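Local coordinates for serpin-12 (Manduca sexta, PDB 6CJ7), which controls the prophenoloxidase activation system in larval hemolymph, probably by trapping serine proteases with the mobile reactive-centre loop of the serpin family, at residues R189-N194 with A201-T206; L270-F275 with F353-P358. All coordinates share one frame; numbering follows the deposited sequence.

Contact 1 (R189-N194 with A201-T206)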
ATOM      1  N   ARG A 189      -3.745  13.862  24.496  1.00 31.81           N
ATOM      2  CA  ARG A 189      -4.003  15.241  24.109  1.00 34.75           C
ATOM      3  C   ARG A 189      -5.132  15.227  23.092  1.00 33.09           C
ATOM      4  O   ARG A 189      -5.446  14.186  22.521  1.00 29.52           O
ATOM      5  CB  ARG A 189      -2.751  15.904  23.502  1.00 34.78           C
ATOM      6  CG  ARG A 189      -1.475  15.704  24.293  1.00 35.56           C
ATOM      7  CD  ARG A 189      -0.304  16.404  23.621  1.00 39.07           C
ATOM      8  NE  ARG A 189       0.957  16.176  24.321  1.00 40.31           N
ATOM      9  CZ  ARG A 189       1.463  17.015  25.219  1.00 40.31           C
ATOM     10  NH1 ARG A 189       0.810  18.132  25.517  1.00 44.96           N
ATOM     11  NH2 ARG A 189       2.617  16.734  25.818  1.00 41.85           N
ATOM     12  N   ASN A 190      -5.736  16.384  22.847  1.00 32.45           N
ATOM     13  CA  ASN A 190      -6.810  16.421  21.866  1.00 33.67           C
ATOM     14  C   ASN A 190      -6.277  16.440  20.436  1.00 32.49           C
ATOM     15  O   ASN A 190      -5.298  17.121  20.117  1.00 36.99           O
ATOM     16  CB  ASN A 190      -7.722  17.616  22.099  1.00 38.34           C
ATOM     17  CG  ASN A 190      -8.867  17.280  23.038  1.00 48.74           C
ATOM     18  OD1 ASN A 190      -9.359  16.150  23.057  1.00 50.58           O
ATOM     19  ND2 ASN A 190      -9.276  18.245  23.831  1.00 48.85           N
ATOM     20  N   PHE A 191      -6.924  15.652  19.589  1.00 29.55           N
ATOM     21  CA  PHE A 191      -6.748  15.677  18.147  1.00 28.71           C
ATOM     22  C   PHE A 191      -8.004  16.321  17.569  1.00 34.34           C
ATOM     23  O   PHE A 191      -9.115  15.968  17.974  1.00 33.63           O
ATOM     24  CB  PHE A 191      -6.568  14.251  17.626  1.00 33.35           C
ATOM     25  CG  PHE A 191      -6.325  14.153  16.148  1.00 28.43           C
ATOM     26  CD1 PHE A 191      -7.371  14.228  15.245  1.00 26.49           C
ATOM     27  CD2 PHE A 191      -5.043  13.950  15.665  1.00 25.83           C
ATOM     28  CE1 PHE A 191      -7.134  14.114  13.875  1.00 25.80           C
ATOM     29  CE2 PHE A 191      -4.801  13.848  14.312  1.00 24.70           C
ATOM     30  CZ  PHE A 191      -5.847  13.922  13.407  1.00 24.90           C
ATOM     31  N   THR A 192      -7.837  17.280  16.658  1.00 32.38           N
ATOM     32  CA  THR A 192      -8.971  18.000  16.085  1.00 31.27           C
ATOM     33  C   THR A 192      -9.240  17.454  14.693  1.00 30.42           C
ATOM     34  O   THR A 192      -8.392  17.573  13.801  1.00 29.79           O
ATOM     35  CB  THR A 192      -8.725  19.508  16.013  1.00 32.73           C
ATOM     36  OG1 THR A 192      -8.427  20.010  17.322  1.00 36.97           O
ATOM     37  CG2 THR A 192      -9.976  20.224  15.474  1.00 36.04           C
ATOM     38  N   LEU A 193     -10.412  16.860  14.513  1.00 30.93           N
ATOM     39  CA  LEU A 193     -10.785  16.331  13.214  1.00 31.44           C
ATOM     40  C   LEU A 193     -11.175  17.468  12.278  1.00 31.75           C
ATOM     41  O   LEU A 193     -11.493  18.580  12.708  1.00 37.83           O
ATOM     42  CB  LEU A 193     -11.945  15.344  13.349  1.00 34.97           C
ATOM     43  CG  LEU A 193     -11.697  13.951  13.937  1.00 38.78           C
ATOM     44  CD1 LEU A 193     -11.505  14.001  15.438  1.00 43.85           C
ATOM     45  CD2 LEU A 193     -12.868  13.044  13.582  1.00 42.59           C
ATOM     46  N   ASN A 194     -11.128  17.180  10.980  1.00 30.89           N
ATOM     47  CA  ASN A 194     -11.702  18.091  10.005  1.00 35.18           C
ATOM     48  C   ASN A 194     -13.152  18.365  10.374  1.00 37.57           C
ATOM     49  O   ASN A 194     -13.922  17.443  10.653  1.00 46.40           O
ATOM     50  CB  ASN A 194     -11.604  17.485   8.603  1.00 37.05           C
ATOM     51  CG  ASN A 194     -11.926  18.480   7.510  1.00 51.81           C
ATOM     52  OD1 ASN A 194     -11.814  19.689   7.703  1.00 61.13           O
ATOM     53  ND2 ASN A 194     -12.315  17.973   6.346  1.00 57.95           N
ATOM     54  N   ALA A 201      -6.393  11.436  21.817  1.00 28.95           N
ATOM     55  CA  ALA A 201      -5.498  10.479  21.182  1.00 27.62           C
ATOM     56  C   ALA A 201      -4.201  10.398  21.981  1.00 30.97           C
ATOM     57  O   ALA A 201      -3.878  11.279  22.791  1.00 27.79           O
ATOM     58  CB  ALA A 201      -5.197  10.851  19.717  1.00 30.31           C
ATOM     59  N   SER A 202      -3.464   9.312  21.756  1.00 29.29           N
ATOM     60  CA  SER A 202      -2.188   9.064  22.428  1.00 27.52           C
ATOM     61  C   SER A 202      -1.044   9.578  21.564  1.00 29.77           C
ATOM     62  O   SER A 202      -0.699   8.972  20.544  1.00 31.88           O
ATOM     63  CB  SER A 202      -2.017   7.575  22.717  1.00 30.47           C
ATOM     64  OG  SER A 202      -2.945   7.147  23.696  1.00 34.14           O
ATOM     65  N   PHE A 203      -0.433  10.676  21.980  1.00 25.19           N
ATOM     66  CA  PHE A 203       0.649  11.296  21.231  1.00 25.10           C
ATOM     67  C   PHE A 203       1.990  10.834  21.786  1.00 24.59           C
ATOM     68  O   PHE A 203       2.328  11.111  22.944  1.00 25.36           O
ATOM     69  CB  PHE A 203       0.538  12.817  21.281  1.00 26.78           C
ATOM     70  CG  PHE A 203      -0.607  13.358  20.477  1.00 25.38           C
ATOM     71  CD1 PHE A 203      -1.872  13.480  21.034  1.00 27.59           C
ATOM     72  CD2 PHE A 203      -0.419  13.741  19.162  1.00 28.06           C
ATOM     73  CE1 PHE A 203      -2.928  13.988  20.300  1.00 29.34           C
ATOM     74  CE2 PHE A 203      -1.460  14.249  18.427  1.00 28.60           C
ATOM     75  CZ  PHE A 203      -2.725  14.374  18.999  1.00 31.41           C
ATOM     76  N   MET A 204       2.744  10.123  20.960  1.00 22.62           N
ATOM     77  CA  MET A 204       4.139   9.847  21.257  1.00 22.10           C
ATOM     78  C   MET A 204       4.941  11.130  21.102  1.00 25.43           C
ATOM     79  O   MET A 204       4.648  11.963  20.243  1.00 26.99           O
ATOM     80  CB  MET A 204       4.657   8.783  20.294  1.00 21.52           C
ATOM     81  CG  MET A 204       3.766   7.586  20.270  1.00 21.77           C
ATOM     82  SD  MET A 204       4.480   6.273  19.250  1.00 24.89           S
ATOM     83  CE  MET A 204       4.368   7.067  17.627  1.00 24.83           C
ATOM     84  N   GLN A 205       5.963  11.300  21.940  1.00 25.59           N
ATOM     85  CA  GLN A 205       6.698  12.556  21.951  1.00 28.81           C
ATOM     86  C   GLN A 205       8.195  12.296  22.036  1.00 28.12           C
ATOM     87  O   GLN A 205       8.639  11.412  22.774  1.00 28.92           O
ATOM     88  CB  GLN A 205       6.282  13.449  23.130  1.00 32.17           C
ATOM     89  CG  GLN A 205       4.824  13.815  23.163  1.00 43.51           C
ATOM     90  CD  GLN A 205       4.481  14.585  24.415  1.00 56.06           C
ATOM     91  OE1 GLN A 205       3.311  14.823  24.714  1.00 68.51           O
ATOM     92  NE2 GLN A 205       5.504  14.973  25.160  1.00 57.51           N
ATOM     93  N   THR A 206       8.963  13.079  21.283  1.00 27.12           N
ATOM     94  CA  THR A 206      10.419  13.080  21.395  1.00 27.94           C
ATOM     95  C   THR A 206      10.941  14.383  20.813  1.00 28.39           C
ATOM     96  O   THR A 206      10.225  15.108  20.115  1.00 31.23           O
ATOM     97  CB  THR A 206      11.070  11.884  20.682  1.00 33.27           C
ATOM     98  OG1 THR A 206      12.436  11.770  21.104  1.00 34.13           O
ATOM     99  CG2 THR A 206      11.043  12.074  19.168  1.00 31.30           C
TER
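Phe203 turns its ring edge to the backbone of Arg189, with Arg189 O lying in the ring plane 3.4 Å from CE1, and its CZ in turn sits at the edge of the Phe191 ring, 4.1 Å from CD2. The two phenylalanine side chains cross at about a right angle. At the Arg189 guanidinium edge stands Gln205 OE1, the guanidinium and the Gln205 amide planes 36° apart. Behind these groups is a beta hairpin, closed by a hydrogen-bonded antiparallel pair: Arg189 N donates to Ala201 O at 3.1 Å and Ala201 N to Arg189 O at 3.0 Å. The strands then splay, their directions 106° apart, and the aromatic side chains fill the angle, while small Ala201 lets Phe191 come within 4.2 Å, CB to CB. Arg189 CB packs 3.6 Å from Phe203 CD1. With an alanine in place of Phe203, Arg189 CB and the Phe191 ring would probably border a gap. Arg189 keeps CG beside its own N (chi1 -48°) and runs extended past Phe203 to Gln205, whose OE1 accepts a weak bond from NE at 2.7 Å; the still shorter approach of NH2 is doubtful. A neutral amide thus gives the arginine an acceptor without charge, and a long, weak ion pair with Glu271 probably adds some compensation.

Contact 2 (L270-F275 with F353-P358)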
ATOM      1  N   LEU A 270       8.711  16.723  18.323  1.00 26.79           N
ATOM      2  CA  LEU A 270       7.707  15.952  17.597  1.00 25.57           C
ATOM      3  C   LEU A 270       6.636  15.419  18.545  1.00 28.49           C
ATOM      4  O   LEU A 270       6.955  14.861  19.599  1.00 28.37           O
ATOM      5  CB  LEU A 270       8.396  14.798  16.863  1.00 25.74           C
ATOM      6  CG  LEU A 270       7.508  13.748  16.188  1.00 25.04           C
ATOM      7  CD1 LEU A 270       6.807  14.346  14.984  1.00 26.49           C
ATOM      8  CD2 LEU A 270       8.359  12.550  15.767  1.00 27.12           C
ATOM      9  N   GLU A 271       5.365  15.592  18.171  1.00 29.37           N
ATOM     10  CA  GLU A 271       4.240  14.926  18.815  1.00 25.73           C
ATOM     11  C   GLU A 271       3.479  14.195  17.725  1.00 26.20           C
ATOM     12  O   GLU A 271       2.915  14.836  16.830  1.00 28.57           O
ATOM     13  CB  GLU A 271       3.329  15.914  19.537  1.00 31.06           C
ATOM     14  CG  GLU A 271       4.078  16.660  20.642  1.00 38.95           C
ATOM     15  CD  GLU A 271       3.213  17.637  21.421  1.00 48.76           C
ATOM     16  OE1 GLU A 271       1.977  17.627  21.277  1.00 45.57           O
ATOM     17  OE2 GLU A 271       3.783  18.437  22.188  1.00 48.44           O
ATOM     18  N   LEU A 272       3.474  12.864  17.799  1.00 24.29           N
ATOM     19  CA  LEU A 272       2.921  12.013  16.737  1.00 22.95           C
ATOM     20  C   LEU A 272       1.904  11.036  17.321  1.00 22.95           C
ATOM     21  O   LEU A 272       2.272  10.205  18.147  1.00 24.89           O
ATOM     22  CB  LEU A 272       4.053  11.261  16.015  1.00 21.96           C
ATOM     23  CG  LEU A 272       3.620  10.411  14.825  1.00 23.47           C
ATOM     24  CD1 LEU A 272       3.201  11.298  13.666  1.00 25.83           C
ATOM     25  CD2 LEU A 272       4.743   9.460  14.394  1.00 24.81           C
ATOM     26  N   PRO A 273       0.623  11.070  16.912  1.00 26.17           N
ATOM     27  CA  PRO A 273      -0.339  10.104  17.450  1.00 23.26           C
ATOM     28  C   PRO A 273       0.027   8.682  17.054  1.00 22.86           C
ATOM     29  O   PRO A 273       0.381   8.396  15.906  1.00 25.66           O
ATOM     30  CB  PRO A 273      -1.667  10.540  16.816  1.00 30.72           C
ATOM     31  CG  PRO A 273      -1.411  11.738  16.026  1.00 36.20           C
ATOM     32  CD  PRO A 273       0.050  11.944  15.855  1.00 28.84           C
ATOM     33  N   LYS A 274      -0.061   7.784  18.036  1.00 26.19           N
ATOM     34  CA  LYS A 274      -0.087   6.359  17.744  1.00 24.00           C
ATOM     35  C   LYS A 274      -1.307   6.030  16.906  1.00 23.40           C
ATOM     36  O   LYS A 274      -2.402   6.543  17.164  1.00 28.35           O
ATOM     37  CB  LYS A 274      -0.171   5.525  19.038  1.00 36.51           C
ATOM     38  CG  LYS A 274       1.060   5.485  19.877  1.00 45.03           C
ATOM     39  CD  LYS A 274       1.217   4.111  20.512  1.00 48.89           C
ATOM     40  CE  LYS A 274       0.451   3.982  21.808  1.00 49.78           C
ATOM     41  NZ  LYS A 274       0.804   2.707  22.497  1.00 50.52           N
ATOM     42  N   PHE A 275      -1.137   5.145  15.922  1.00 22.67           N
ATOM     43  CA  PHE A 275      -2.297   4.677  15.175  1.00 24.47           C
ATOM     44  C   PHE A 275      -2.036   3.287  14.620  1.00 22.34           C
ATOM     45  O   PHE A 275      -0.891   2.851  14.475  1.00 22.23           O
ATOM     46  CB  PHE A 275      -2.683   5.654  14.052  1.00 26.03           C
ATOM     47  CG  PHE A 275      -1.652   5.803  12.975  1.00 24.04           C
ATOM     48  CD1 PHE A 275      -1.594   4.914  11.904  1.00 24.50           C
ATOM     49  CD2 PHE A 275      -0.753   6.854  13.008  1.00 25.10           C
ATOM     50  CE1 PHE A 275      -0.636   5.061  10.907  1.00 27.06           C
ATOM     51  CE2 PHE A 275       0.189   7.016  12.016  1.00 22.43           C
ATOM     52  CZ  PHE A 275       0.264   6.119  10.962  1.00 24.93           C
ATOM     53  N   PHE A 353       6.694  19.978  15.330  1.00 30.54           N
ATOM     54  CA  PHE A 353       5.890  19.126  14.459  1.00 26.70           C
ATOM     55  C   PHE A 353       4.858  18.424  15.333  1.00 29.31           C
ATOM     56  O   PHE A 353       5.135  17.384  15.937  1.00 27.08           O
ATOM     57  CB  PHE A 353       6.752  18.122  13.694  1.00 29.04           C
ATOM     58  CG  PHE A 353       6.051  17.490  12.519  1.00 28.36           C
ATOM     59  CD1 PHE A 353       5.110  16.486  12.711  1.00 26.06           C
ATOM     60  CD2 PHE A 353       6.351  17.876  11.215  1.00 27.25           C
ATOM     61  CE1 PHE A 353       4.457  15.888  11.632  1.00 28.41           C
ATOM     62  CE2 PHE A 353       5.694  17.279  10.125  1.00 27.40           C
ATOM     63  CZ  PHE A 353       4.750  16.286  10.339  1.00 29.86           C
ATOM     64  N   ARG A 354       3.658  18.990  15.393  1.00 31.53           N
ATOM     65  CA  ARG A 354       2.600  18.459  16.234  1.00 25.92           C
ATOM     66  C   ARG A 354       1.466  18.021  15.318  1.00 31.43           C
ATOM     67  O   ARG A 354       0.753  18.860  14.758  1.00 31.72           O
ATOM     68  CB  ARG A 354       2.152  19.499  17.254  1.00 33.75           C
ATOM     69  CG  ARG A 354       0.773  19.277  17.839  1.00 45.35           C
ATOM     70  CD  ARG A 354       0.573  20.169  19.014  1.00 54.09           C
ATOM     71  NE  ARG A 354       0.639  21.584  18.651  1.00 61.45           N
ATOM     72  CZ  ARG A 354       0.763  22.572  19.525  1.00 62.17           C
ATOM     73  NH1 ARG A 354       0.828  22.296  20.821  1.00 59.71           N
ATOM     74  NH2 ARG A 354       0.827  23.835  19.107  1.00 62.55           N
ATOM     75  N   ALA A 355       1.313  16.712  15.169  1.00 27.10           N
ATOM     76  CA  ALA A 355       0.323  16.148  14.252  1.00 24.81           C
ATOM     77  C   ALA A 355      -0.998  15.890  14.977  1.00 23.16           C
ATOM     78  O   ALA A 355      -1.440  14.751  15.130  1.00 25.52           O
ATOM     79  CB  ALA A 355       0.869  14.875  13.615  1.00 26.24           C
ATOM     80  N   ASN A 356      -1.614  16.983  15.437  1.00 27.48           N
ATOM     81  CA  ASN A 356      -2.868  16.952  16.185  1.00 25.73           C
ATOM     82  C   ASN A 356      -4.055  17.358  15.317  1.00 25.31           C
ATOM     83  O   ASN A 356      -5.070  17.854  15.826  1.00 27.69           O
ATOM     84  CB  ASN A 356      -2.773  17.834  17.429  1.00 28.35           C
ATOM     85  CG  ASN A 356      -2.557  19.305  17.102  1.00 30.78           C
ATOM     86  OD1 ASN A 356      -2.421  19.692  15.943  1.00 31.85           O
ATOM     87  ND2 ASN A 356      -2.528  20.134  18.137  1.00 35.44           N
ATOM     88  N   LYS A 357      -3.904  17.175  14.015  1.00 25.94           N
ATOM     89  CA  LYS A 357      -4.913  17.459  13.010  1.00 27.20           C
ATOM     90  C   LYS A 357      -4.606  16.534  11.846  1.00 23.20           C
ATOM     91  O   LYS A 357      -3.542  15.901  11.819  1.00 23.04           O
ATOM     92  CB  LYS A 357      -4.879  18.930  12.583  1.00 28.19           C
ATOM     93  CG  LYS A 357      -3.590  19.364  11.929  1.00 33.47           C
ATOM     94  CD  LYS A 357      -3.647  20.842  11.577  1.00 43.20           C
ATOM     95  CE  LYS A 357      -2.329  21.324  11.003  1.00 50.43           C
ATOM     96  NZ  LYS A 357      -2.469  22.657  10.349  1.00 56.44           N
ATOM     97  N   PRO A 358      -5.523  16.400  10.884  1.00 23.73           N
ATOM     98  CA  PRO A 358      -5.305  15.429   9.803  1.00 22.79           C
ATOM     99  C   PRO A 358      -3.977  15.611   9.063  1.00 23.67           C
ATOM    100  O   PRO A 358      -3.529  16.733   8.802  1.00 24.46           O
ATOM    101  CB  PRO A 358      -6.506  15.674   8.876  1.00 21.45           C
ATOM    102  CG  PRO A 358      -7.561  16.059   9.792  1.00 24.43           C
ATOM    103  CD  PRO A 358      -6.901  16.929  10.863  1.00 23.67           C
TER
HETATM  104  O   HOH W   1       0.880  20.169  22.502  1.00 41.24           O
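Leu270 and Glu271 pair in parallel with Phe353 and Arg354 in serpin beta-sheet C, the latter strand following the reactive-centre loop. Two nearly straight backbone bonds hold the pair: Glu271 N gives its hydrogen to Phe353 O at 2.9 Å, and Glu271 O receives that of Ala355 N at 3.0 Å. The buried side is tight. Leu270 and Phe353 each have CG anti to the backbone N (chi1 172° and -164°), which turns both side chains the same way; leucine CD1 lies 3.6 Å from phenylalanine CD1, and apolar bulk suits a face also packed by Leu225 and Val223. Beyond them Pro273 CD rests 3.8 Å from Ala355 CB, a fit that favours a small side chain. Proline has no N-H with which to continue the pairing, and Ala355, centre of an inverse gamma turn, leads the chain away. Its carbonyl O, buried with no polar partner in the model, meets Pro273 CG at 3.1 Å. The face bearing Glu271 and Arg354 is looser and wetter, as befits charged residues. They run side by side, yet the carboxylate and guanidinium planes stand 85° apart and Glu271 OE1 stays 4.8 Å from Arg354 NH1, so the opposite charges are not in direct contact. One water, lying in the guanidinium plane, links them: it donates to Glu271 OE1 at 3.0 Å and accepts from Arg354 NH1 at 2.7 Å.

How the contacts relate
Contacts 1 and 2 come in series along the chain, the hairpin of contact 1 closing before contact 2 opens, yet their centres are about 5 Å apart. Strands 198-215 and 265-282 are antiparallel neighbours, joined by probable hydrogen bonds such as Lys274 N to Ser202 O at 2.8 Å. The order across sheet C is therefore 187-192, 198-215, 265-282, 351-354, with contact 1 at one end and contact 2 at the other. Phe203 bridges them, its CE2 packing 3.3 Å from Ala355 O. Residues 332-346, probably most of the flexible reactive-centre loop, are not modelled; strand 351-354 follows them, so the sheet probably fixes the loop's C-terminal end.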